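Local coordinates for uncharacterized protein McrA (Streptomyces coelicolor, PDB 5ZMO) that recognises phosphorothioated DNA through its sulfur-binding domain, the part present here, and probably acts as a type IV restriction endonuclease of the HNH class, at residues A[50-61]-A[70-78]; A[40-51]-A[113-123]. All blocks are in the same frame, centred on the assembly; numbering follows the deposited sequence.

Contact 1. Residues A[50-61]-A[70-78]. With nucleotides of chain B.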
loop_
_atom_site.group_PDB
_atom_site.type_symbol
_atom_site.label_atom_id
_atom_site.label_comp_id
_atom_site.label_asym_id
_atom_site.label_seq_id
_atom_site.Cartn_x
_atom_site.Cartn_y
_atom_site.Cartn_z
ATOM N N TRP A 50 -8.622 4.223 -7.791
ATOM C CA TRP A 50 -7.376 3.890 -8.475
ATOM C C TRP A 50 -6.602 5.096 -9.021
ATOM O O TRP A 50 -5.379 5.196 -8.806
ATOM C CB TRP A 50 -7.631 2.886 -9.591
ATOM C CG TRP A 50 -6.628 2.805 -10.623
ATOM C CD1 TRP A 50 -6.730 3.226 -11.947
ATOM C CD2 TRP A 50 -5.263 2.353 -10.468
ATOM N NE1 TRP A 50 -5.562 3.017 -12.595
ATOM C CE2 TRP A 50 -4.651 2.447 -11.733
ATOM C CE3 TRP A 50 -4.548 1.789 -9.402
ATOM C CZ2 TRP A 50 -3.329 2.066 -11.955
ATOM C CZ3 TRP A 50 -3.172 1.439 -9.615
ATOM C CH2 TRP A 50 -2.599 1.580 -10.890
ATOM N N SER A 51 -7.278 5.985 -9.746
ATOM C CA SER A 51 -6.616 7.111 -10.351
ATOM C C SER A 51 -5.925 8.012 -9.302
ATOM O O SER A 51 -4.728 8.393 -9.456
ATOM C CB SER A 51 -7.607 7.870 -11.243
ATOM O OG SER A 51 -8.682 8.373 -10.438
ATOM N N THR A 52 -6.600 8.271 -8.177
ATOM C CA THR A 52 -5.996 9.102 -7.143
ATOM C C THR A 52 -4.811 8.377 -6.503
ATOM O O THR A 52 -3.794 8.977 -6.230
ATOM C CB THR A 52 -6.998 9.327 -6.014
ATOM O OG1 THR A 52 -8.179 9.841 -6.607
ATOM C CG2 THR A 52 -6.427 10.275 -4.982
ATOM N N THR A 53 -4.956 7.076 -6.355
ATOM C CA THR A 53 -3.988 6.277 -5.601
ATOM C C THR A 53 -2.745 6.155 -6.498
ATOM O O THR A 53 -1.631 6.326 -6.023
ATOM C CB THR A 53 -4.536 4.876 -5.249
ATOM O OG1 THR A 53 -5.692 5.023 -4.421
ATOM C CG2 THR A 53 -3.491 4.039 -4.535
ATOM N N ARG A 54 -2.956 5.787 -7.756
ATOM C CA ARG A 54 -1.905 5.727 -8.784
ATOM C C ARG A 54 -1.105 7.007 -8.807
ATOM O O ARG A 54 0.124 6.983 -8.706
ATOM C CB ARG A 54 -2.484 5.436 -10.130
ATOM C CG ARG A 54 -1.559 5.591 -11.312
ATOM C CD ARG A 54 -2.411 5.709 -12.558
ATOM N NE ARG A 54 -3.068 7.045 -12.583
ATOM C CZ ARG A 54 -4.089 7.365 -13.371
ATOM N NH1 ARG A 54 -4.655 6.465 -14.177
ATOM N NH2 ARG A 54 -4.617 8.581 -13.275
ATOM N N ASP A 55 -1.795 8.140 -8.848
ATOM C CA ASP A 55 -1.101 9.421 -8.913
ATOM C C ASP A 55 -0.336 9.826 -7.674
ATOM O O ASP A 55 0.742 10.398 -7.813
ATOM C CB ASP A 55 -2.016 10.542 -9.413
ATOM C CG ASP A 55 -2.452 10.338 -10.908
ATOM O OD1 ASP A 55 -1.885 9.511 -11.682
ATOM O OD2 ASP A 55 -3.333 11.087 -11.378
ATOM N N ALA A 56 -0.828 9.465 -6.488
ATOM C CA ALA A 56 -0.143 9.675 -5.272
ATOM C C ALA A 56 1.057 8.759 -5.081
ATOM O O ALA A 56 2.123 9.166 -4.579
ATOM C CB ALA A 56 -1.102 9.505 -4.099
ATOM N N VAL A 57 0.893 7.498 -5.466
ATOM C CA VAL A 57 1.838 6.496 -5.051
ATOM C C VAL A 57 2.917 6.230 -6.092
ATOM O O VAL A 57 4.055 5.881 -5.746
ATOM C CB VAL A 57 1.141 5.185 -4.597
ATOM C CG1 VAL A 57 2.186 4.149 -4.158
ATOM C CG2 VAL A 57 0.236 5.454 -3.440
ATOM N N ALA A 58 2.600 6.451 -7.349
ATOM C CA ALA A 58 3.577 6.188 -8.431
ATOM C C ALA A 58 4.938 6.876 -8.209
ATOM O O ALA A 58 6.011 6.252 -8.398
ATOM C CB ALA A 58 2.997 6.536 -9.830
ATOM N N PRO A 59 4.933 8.182 -7.898
ATOM C CA PRO A 59 6.237 8.802 -7.686
ATOM C C PRO A 59 6.975 8.327 -6.441
ATOM O O PRO A 59 8.201 8.342 -6.451
ATOM C CB PRO A 59 5.910 10.310 -7.424
ATOM C CG PRO A 59 4.461 10.463 -7.516
ATOM C CD PRO A 59 3.800 9.149 -7.816
ATOM N N LEU A 60 6.255 7.886 -5.411
ATOM C CA LEU A 60 6.903 7.215 -4.249
ATOM C C LEU A 60 7.502 5.850 -4.577
ATOM O O LEU A 60 8.564 5.463 -4.049
ATOM C CB LEU A 60 5.961 7.074 -3.066
ATOM C CG LEU A 60 5.206 8.297 -2.633
ATOM C CD1 LEU A 60 4.119 7.962 -1.601
ATOM C CD2 LEU A 60 6.193 9.348 -2.046
ATOM N N MET A 61 6.791 5.115 -5.408
ATOM C CA MET A 61 7.253 3.820 -5.964
ATOM C C MET A 61 8.588 4.020 -6.706
ATOM O O MET A 61 9.560 3.224 -6.552
ATOM C CB MET A 61 6.187 3.290 -6.929
ATOM C CG MET A 61 5.894 1.818 -7.016
ATOM S SD MET A 61 5.772 0.961 -5.472
ATOM C CE MET A 61 4.045 0.939 -5.029
ATOM N N GLY A 70 6.543 3.710 -12.042
ATOM C CA GLY A 70 5.725 3.736 -10.835
ATOM C C GLY A 70 4.264 3.427 -11.049
ATOM O O GLY A 70 3.612 2.900 -10.101
ATOM N N VAL A 71 3.728 3.727 -12.257
ATOM C CA VAL A 71 2.330 3.464 -12.533
ATOM C C VAL A 71 2.148 1.952 -12.698
ATOM O O VAL A 71 1.304 1.278 -12.062
ATOM C CB VAL A 71 1.899 4.205 -13.820
ATOM C CG1 VAL A 71 0.545 3.753 -14.225
ATOM C CG2 VAL A 71 1.902 5.704 -13.573
ATOM N N ASP A 72 3.009 1.444 -13.575
ATOM C CA ASP A 72 3.063 0.021 -13.807
ATOM C C ASP A 72 3.312 -0.713 -12.496
ATOM O O ASP A 72 2.794 -1.791 -12.312
ATOM C CB ASP A 72 4.164 -0.323 -14.824
ATOM C CG ASP A 72 4.192 -1.819 -15.171
ATOM O OD1 ASP A 72 3.169 -2.322 -15.647
ATOM O OD2 ASP A 72 5.250 -2.432 -14.940
ATOM N N GLY A 73 4.111 -0.155 -11.620
ATOM C CA GLY A 73 4.444 -0.640 -10.336
ATOM C C GLY A 73 3.277 -0.714 -9.379
ATOM O O GLY A 73 3.029 -1.764 -8.779
ATOM N N VAL A 74 2.573 0.415 -9.181
ATOM C CA VAL A 74 1.457 0.494 -8.196
ATOM C C VAL A 74 0.303 -0.516 -8.436
ATOM O O VAL A 74 -0.366 -0.944 -7.454
ATOM C CB VAL A 74 0.708 1.864 -8.080
ATOM C CG1 VAL A 74 0.048 1.947 -6.709
ATOM C CG2 VAL A 74 1.569 3.090 -8.175
ATOM N N ARG A 75 0.039 -0.875 -9.695
ATOM C CA ARG A 75 -1.067 -1.737 -10.032
ATOM C C ARG A 75 -0.878 -3.131 -9.350
ATOM O O ARG A 75 -1.888 -3.736 -8.945
ATOM C CB ARG A 75 -1.306 -1.844 -11.527
ATOM C CG ARG A 75 -0.221 -2.516 -12.281
ATOM C CD ARG A 75 -0.318 -2.164 -13.742
ATOM N NE ARG A 75 0.692 -2.883 -14.484
ATOM C CZ ARG A 75 0.518 -4.042 -15.127
ATOM N NH1 ARG A 75 1.560 -4.530 -15.782
ATOM N NH2 ARG A 75 -0.628 -4.674 -15.149
ATOM N N TYR A 76 0.372 -3.586 -9.181
ATOM C CA TYR A 76 0.638 -4.941 -8.619
ATOM C C TYR A 76 0.136 -5.080 -7.151
ATOM O O TYR A 76 -0.720 -5.903 -6.910
ATOM C CB TYR A 76 2.071 -5.323 -8.751
ATOM C CG TYR A 76 2.444 -5.643 -10.200
ATOM C CD1 TYR A 76 1.883 -6.732 -10.848
ATOM C CD2 TYR A 76 3.365 -4.864 -10.877
ATOM C CE1 TYR A 76 2.242 -7.039 -12.128
ATOM C CE2 TYR A 76 3.653 -5.084 -12.210
ATOM C CZ TYR A 76 3.113 -6.193 -12.821
ATOM O OH TYR A 76 3.436 -6.497 -14.132
ATOM N N PRO A 77 0.559 -4.187 -6.240
ATOM C CA PRO A 77 0.086 -4.278 -4.813
ATOM C C PRO A 77 -1.365 -3.828 -4.659
ATOM O O PRO A 77 -2.037 -4.283 -3.750
ATOM C CB PRO A 77 1.044 -3.355 -4.043
ATOM C CG PRO A 77 1.521 -2.393 -5.098
ATOM C CD PRO A 77 1.642 -3.201 -6.399
ATOM N N PHE A 78 -1.832 -2.942 -5.533
ATOM C CA PHE A 78 -3.216 -2.443 -5.518
ATOM C C PHE A 78 -4.201 -3.577 -5.582
ATOM O O PHE A 78 -5.278 -3.501 -5.006
ATOM C CB PHE A 78 -3.425 -1.458 -6.643
ATOM C CG PHE A 78 -4.730 -0.759 -6.621
ATOM C CD1 PHE A 78 -4.893 0.385 -5.845
ATOM C CD2 PHE A 78 -5.798 -1.234 -7.360
ATOM C CE1 PHE A 78 -6.104 1.065 -5.861
ATOM C CE2 PHE A 78 -6.995 -0.587 -7.366
ATOM C CZ PHE A 78 -7.162 0.578 -6.583
ATOM P P DC B 5 9.616 -6.335 -10.767
ATOM O OP1 DC B 5 10.901 -6.079 -10.089
ATOM O OP2 DC B 5 8.843 -5.332 -11.501
ATOM O "O5'" DC B 5 9.816 -7.539 -11.794
ATOM C "C5'" DC B 5 10.548 -8.689 -11.388
ATOM C "C4'" DC B 5 10.904 -9.500 -12.610
ATOM O "O4'" DC B 5 9.750 -10.144 -13.186
ATOM C "C3'" DC B 5 11.558 -8.721 -13.750
ATOM O "O3'" DC B 5 12.554 -9.616 -14.302
ATOM C "C2'" DC B 5 10.410 -8.515 -14.734
ATOM C "C1'" DC B 5 9.558 -9.769 -14.559
ATOM N N1 DC B 5 8.100 -9.646 -14.797
ATOM C C2 DC B 5 7.427 -10.563 -15.597
ATOM O O2 DC B 5 8.083 -11.412 -16.236
ATOM N N3 DC B 5 6.084 -10.458 -15.741
ATOM C C4 DC B 5 5.423 -9.477 -15.123
ATOM N N4 DC B 5 4.101 -9.425 -15.275
ATOM C C5 DC B 5 6.081 -8.553 -14.269
ATOM C C6 DC B 5 7.405 -8.657 -14.152
#

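Contact 2. Residues A[40-51]-A[113-123]. With PO4 (phosphate ion), chain D.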
loop_
_atom_site.group_PDB
_atom_site.type_symbol
_atom_site.label_atom_id
_atom_site.label_comp_id
_atom_site.label_asym_id
_atom_site.label_seq_id
_atom_site.Cartn_x
_atom_site.Cartn_y
_atom_site.Cartn_z
ATOM N N ALA A 40 -4.531 6.997 6.496
ATOM C CA ALA A 40 -5.496 6.795 7.597
ATOM C C ALA A 40 -5.228 7.835 8.693
ATOM O O ALA A 40 -6.121 8.455 9.234
ATOM C CB ALA A 40 -5.368 5.418 8.130
ATOM N N VAL A 41 -3.969 7.994 9.030
ATOM C CA VAL A 41 -3.538 8.970 10.004
ATOM C C VAL A 41 -3.930 10.399 9.617
ATOM O O VAL A 41 -4.301 11.184 10.506
ATOM C CB VAL A 41 -2.005 8.769 10.282
ATOM C CG1 VAL A 41 -1.347 9.995 10.938
ATOM C CG2 VAL A 41 -1.853 7.496 11.121
ATOM N N ALA A 42 -3.894 10.768 8.344
ATOM C CA ALA A 42 -4.368 12.074 7.922
ATOM C C ALA A 42 -5.920 12.116 7.777
ATOM O O ALA A 42 -6.420 13.117 7.351
ATOM C CB ALA A 42 -3.731 12.489 6.628
ATOM N N ARG A 43 -6.623 11.008 8.044
ATOM C CA ARG A 43 -8.109 10.922 7.946
ATOM C C ARG A 43 -8.575 11.162 6.550
ATOM O O ARG A 43 -9.673 11.720 6.313
ATOM C CB ARG A 43 -8.811 11.944 8.862
ATOM C CG ARG A 43 -8.213 12.119 10.228
ATOM C CD ARG A 43 -8.564 10.950 11.074
ATOM N NE ARG A 43 -7.774 10.988 12.294
ATOM C CZ ARG A 43 -8.093 10.357 13.417
ATOM N NH1 ARG A 43 -7.278 10.456 14.461
ATOM N NH2 ARG A 43 -9.232 9.654 13.518
ATOM N N ALA A 44 -7.777 10.750 5.587
ATOM C CA ALA A 44 -8.278 10.776 4.238
ATOM C C ALA A 44 -9.343 9.681 4.146
ATOM O O ALA A 44 -9.357 8.752 4.978
ATOM C CB ALA A 44 -7.165 10.582 3.211
ATOM N N PRO A 45 -10.190 9.734 3.098
ATOM C CA PRO A 45 -11.211 8.702 2.971
ATOM C C PRO A 45 -10.575 7.337 2.912
ATOM O O PRO A 45 -9.500 7.184 2.304
ATOM C CB PRO A 45 -11.893 9.066 1.632
ATOM C CG PRO A 45 -11.688 10.561 1.488
ATOM C CD PRO A 45 -10.270 10.718 2.000
ATOM N N ARG A 46 -11.220 6.342 3.495
ATOM C CA ARG A 46 -10.663 4.962 3.492
ATOM C C ARG A 46 -10.551 4.354 2.098
ATOM O O ARG A 46 -9.517 3.745 1.774
ATOM C CB ARG A 46 -11.507 4.034 4.342
ATOM C CG ARG A 46 -11.109 2.572 4.318
ATOM C CD ARG A 46 -11.891 1.725 5.350
ATOM N NE ARG A 46 -13.265 1.559 4.889
ATOM C CZ ARG A 46 -13.706 0.604 4.057
ATOM N NH1 ARG A 46 -15.007 0.593 3.733
ATOM N NH2 ARG A 46 -12.947 -0.377 3.587
ATOM N N LEU A 47 -11.624 4.470 1.316
ATOM C CA LEU A 47 -11.637 4.021 -0.085
ATOM C C LEU A 47 -11.337 5.197 -0.981
ATOM O O LEU A 47 -11.941 6.291 -0.869
ATOM C CB LEU A 47 -12.978 3.369 -0.421
ATOM C CG LEU A 47 -13.286 2.134 0.444
ATOM C CD1 LEU A 47 -14.708 1.682 0.038
ATOM C CD2 LEU A 47 -12.278 1.010 0.300
ATOM N N GLN A 48 -10.335 5.020 -1.844
ATOM C CA GLN A 48 -9.900 6.073 -2.739
ATOM C C GLN A 48 -9.810 5.503 -4.114
ATOM O O GLN A 48 -9.405 4.367 -4.253
ATOM C CB GLN A 48 -8.540 6.606 -2.287
ATOM C CG GLN A 48 -8.612 7.260 -0.898
ATOM C CD GLN A 48 -7.512 8.276 -0.651
ATOM O OE1 GLN A 48 -7.547 9.384 -1.200
ATOM N NE2 GLN A 48 -6.556 7.930 0.225
ATOM N N PRO A 49 -10.180 6.285 -5.129
ATOM C CA PRO A 49 -10.095 5.725 -6.498
ATOM C C PRO A 49 -8.667 5.264 -6.947
ATOM O O PRO A 49 -7.650 5.836 -6.543
ATOM C CB PRO A 49 -10.560 6.876 -7.382
ATOM C CG PRO A 49 -11.244 7.905 -6.480
ATOM C CD PRO A 49 -10.629 7.700 -5.128
ATOM N N TRP A 50 -8.622 4.223 -7.791
ATOM C CA TRP A 50 -7.376 3.890 -8.475
ATOM C C TRP A 50 -6.602 5.096 -9.021
ATOM O O TRP A 50 -5.379 5.196 -8.806
ATOM C CB TRP A 50 -7.631 2.886 -9.591
ATOM C CG TRP A 50 -6.628 2.805 -10.623
ATOM C CD1 TRP A 50 -6.730 3.226 -11.947
ATOM C CD2 TRP A 50 -5.263 2.353 -10.468
ATOM N NE1 TRP A 50 -5.562 3.017 -12.595
ATOM C CE2 TRP A 50 -4.651 2.447 -11.733
ATOM C CE3 TRP A 50 -4.548 1.789 -9.402
ATOM C CZ2 TRP A 50 -3.329 2.066 -11.955
ATOM C CZ3 TRP A 50 -3.172 1.439 -9.615
ATOM C CH2 TRP A 50 -2.599 1.580 -10.890
ATOM N N SER A 51 -7.278 5.985 -9.746
ATOM C CA SER A 51 -6.616 7.111 -10.351
ATOM C C SER A 51 -5.925 8.012 -9.302
ATOM O O SER A 51 -4.728 8.393 -9.456
ATOM C CB SER A 51 -7.607 7.870 -11.243
ATOM O OG SER A 51 -8.682 8.373 -10.438
ATOM N N ASP A 113 -11.978 2.465 -12.874
ATOM C CA ASP A 113 -11.478 3.350 -11.812
ATOM C C ASP A 113 -12.061 2.966 -10.464
ATOM O O ASP A 113 -12.720 3.816 -9.817
ATOM C CB ASP A 113 -11.747 4.820 -12.109
ATOM C CG ASP A 113 -10.839 5.744 -11.348
ATOM O OD1 ASP A 113 -9.901 5.220 -10.702
ATOM O OD2 ASP A 113 -11.003 6.986 -11.407
ATOM N N PRO A 114 -11.899 1.701 -10.062
ATOM C CA PRO A 114 -12.435 1.215 -8.782
ATOM C C PRO A 114 -11.840 1.890 -7.591
ATOM O O PRO A 114 -10.650 2.251 -7.622
ATOM C CB PRO A 114 -12.019 -0.224 -8.743
ATOM C CG PRO A 114 -10.747 -0.238 -9.495
ATOM C CD PRO A 114 -10.986 0.699 -10.633
ATOM N N SER A 115 -12.659 2.078 -6.553
ATOM C CA SER A 115 -12.114 2.555 -5.295
ATOM C C SER A 115 -11.538 1.417 -4.453
ATOM O O SER A 115 -11.909 0.269 -4.571
ATOM C CB SER A 115 -13.131 3.416 -4.555
ATOM O OG SER A 115 -13.191 4.682 -5.167
ATOM N N ALA A 116 -10.527 1.709 -3.633
ATOM C CA ALA A 116 -9.947 0.706 -2.840
ATOM C C ALA A 116 -9.248 1.338 -1.673
ATOM O O ALA A 116 -8.999 2.547 -1.685
ATOM C CB ALA A 116 -8.919 -0.090 -3.620
ATOM N N GLY A 117 -8.956 0.470 -0.708
ATOM C CA GLY A 117 -8.156 0.850 0.456
ATOM C C GLY A 117 -8.203 -0.181 1.550
ATOM O O GLY A 117 -8.501 -1.363 1.338
ATOM N N LEU A 118 -7.782 0.244 2.746
ATOM C CA LEU A 118 -7.688 -0.670 3.887
ATOM C C LEU A 118 -9.102 -1.213 4.227
ATOM O O LEU A 118 -10.104 -0.578 3.929
ATOM C CB LEU A 118 -7.132 0.065 5.124
ATOM C CG LEU A 118 -5.680 0.530 4.936
ATOM C CD1 LEU A 118 -5.315 1.461 6.087
ATOM C CD2 LEU A 118 -4.661 -0.566 4.857
ATOM N N ARG A 119 -9.120 -2.382 4.827
ATOM C CA ARG A 119 -10.332 -2.897 5.497
ATOM C C ARG A 119 -10.869 -1.902 6.562
ATOM O O ARG A 119 -10.089 -1.175 7.167
ATOM C CB ARG A 119 -10.026 -4.196 6.139
ATOM C CG ARG A 119 -9.889 -5.349 5.153
ATOM C CD ARG A 119 -8.834 -6.326 5.590
ATOM N NE ARG A 119 -9.269 -7.529 6.290
ATOM C CZ ARG A 119 -9.422 -7.677 7.609
ATOM N NH1 ARG A 119 -9.788 -8.857 8.079
ATOM N NH2 ARG A 119 -9.265 -6.678 8.466
ATOM N N GLU A 120 -12.179 -1.889 6.782
ATOM C CA GLU A 120 -12.771 -0.901 7.715
ATOM C C GLU A 120 -12.218 -1.052 9.128
ATOM O O GLU A 120 -11.907 -0.038 9.798
ATOM C CB GLU A 120 -14.329 -0.922 7.751
ATOM C CG GLU A 120 -14.888 0.224 8.606
ATOM C CD GLU A 120 -16.399 0.212 8.826
ATOM O OE1 GLU A 120 -17.122 -0.346 7.949
ATOM O OE2 GLU A 120 -16.841 0.763 9.895
ATOM N N ASP A 121 -12.159 -2.275 9.605
ATOM C CA ASP A 121 -11.651 -2.534 10.972
ATOM C C ASP A 121 -10.208 -2.062 11.146
ATOM O O ASP A 121 -9.855 -1.433 12.122
ATOM C CB ASP A 121 -11.816 -4.001 11.357
ATOM C CG ASP A 121 -11.135 -5.006 10.388
ATOM O OD1 ASP A 121 -10.557 -4.627 9.346
ATOM O OD2 ASP A 121 -11.158 -6.226 10.698
ATOM N N ASP A 122 -9.376 -2.298 10.141
ATOM C CA ASP A 122 -7.992 -1.788 10.172
ATOM C C ASP A 122 -7.915 -0.272 10.127
ATOM O O ASP A 122 -7.147 0.321 10.895
ATOM C CB ASP A 122 -7.158 -2.431 9.064
ATOM C CG ASP A 122 -7.121 -3.912 9.156
ATOM O OD1 ASP A 122 -7.154 -4.450 10.308
ATOM O OD2 ASP A 122 -6.912 -4.588 8.077
ATOM N N TYR A 123 -8.623 0.355 9.187
ATOM C CA TYR A 123 -8.649 1.792 9.080
ATOM C C TYR A 123 -9.130 2.405 10.417
ATOM O O TYR A 123 -8.534 3.405 10.917
ATOM C CB TYR A 123 -9.593 2.212 7.951
ATOM C CG TYR A 123 -9.782 3.679 7.756
ATOM C CD1 TYR A 123 -8.953 4.390 6.944
ATOM C CD2 TYR A 123 -10.845 4.354 8.338
ATOM C CE1 TYR A 123 -9.127 5.763 6.688
ATOM C CE2 TYR A 123 -10.996 5.728 8.174
ATOM C CZ TYR A 123 -10.149 6.444 7.335
ATOM O OH TYR A 123 -10.256 7.835 7.102
HETATM P P PO4 D . -15.241 4.248 7.886
HETATM O O1 PO4 D . -15.135 3.978 6.379
HETATM O O2 PO4 D . -16.382 3.325 8.312
HETATM O O3 PO4 D . -15.485 5.726 8.375
HETATM O O4 PO4 D . -13.979 3.744 8.542
HETATM O O HOH W 1 -7.324 2.968 3.058
#

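Contact 1. Residues A[50-61]-A[70-78]
A buried helix-helix pair of the sulfur-binding domain, helices 50-63 and 70-83, illustrates how a hydrophobic seam can stand behind a DNA-facing surface; the two segments cross at 110° with their axes 7.8 Å apart. Trp50 and Phe78 form a T-shaped pair: the indole presents its edge, and CE3 of Trp50 comes over the centre of the Phe78 ring, 3.8 Å from CG of Phe78, with the planes at 65°. Both side chains leave with CG anti to the backbone N (chi1 160° for Trp50), which swings the indole edge onto the face of the phenyl ring. Two atoms on from CE3 round the same six-membered ring, CH2 of Trp50 meets CB of Arg75 at 3.7 Å, while NE1 of Trp50 donates to OD1 of Asn110, on helix 106-112. Val74 fills the middle of the seam, its CG1 4.0 Å from CG1 of Val57. Farther along, Gly70 lets the backbones close up, its CA giving a CA-H...O contact of 3.5 Å to O of Ala58, and Gly73 leaves room for CG of Met61, which enters as a knob among Gly70, Gly73, Val74 and Pro77. The outer side of helix 70-83 faces the nucleic acid. There Arg75 holds OD1 of Asp72 side-on with NE and NH1, and N4 of cytosine DC5 of chain B donates to OH of Tyr76 at 3.2 Å.

Contact 2. Residues A[40-51]-A[113-123]
Asp113 takes hold of Ser51 with both carboxylate oxygens: OD1 accepts from N of Ser51 and OD2, through its syn lone pair, from OG of Ser51, each at 2.9 Å; chi1 62° turns the Ser51 hydroxyl to the same carboxylate. At the other end, OH of Tyr123 donates a very short bond of 2.5 Å to O of Ala44, and NH2 of Arg46 reaches O of Leu118 at 2.9 Å, almost straight (167°) and in the guanidinium and carbonyl planes. Between these grips strands 47-49 and 115-117 pair antiparallel as an edge and the centre of a three-stranded sheet; Gln48 and Ala116 exchange two backbone bonds, and past the strand N of Trp50, the first helix residue, bonds O of Pro114. NE of Arg46 makes a weak bond to a phosphate ion, probably from the crystallisation solution, which Asn124 also binds. CB of Arg46 makes a CH-pi contact, 3.7 Å from the Tyr123 ring centroid and 12° off its normal. An alanine in place of Arg46 is likely to leave O of Leu118 without this donor and open a gap beside CB of Tyr123, where CD packs, though the CB-ring contact could remain. CB of Ala40 packs 3.9 Å from CD1 of Tyr123.

In the fold
Contact 1 is core and contact 2 only partly buried, and their chemistry follows: the helices of contact 1 meet through apolar side chains, rings and a CA-H...O contact, whereas contact 2 relies on strand pairing, a carboxylate grip and an arginine. Both use helix 50-63, whose first residues, Trp50 and Ser51, belong to each; Trp50 turns its ring to one contact and its backbone N to the other. They also touch directly, CZ of Phe78 lying 3.5 Å from CB of Ala116, which joins the helix pair to the sheet. Along the chain, contact 1 lies within the span that contact 2 closes. The DNA borders contact 1 but stays about 9 Å, nearest atoms, from contact 2.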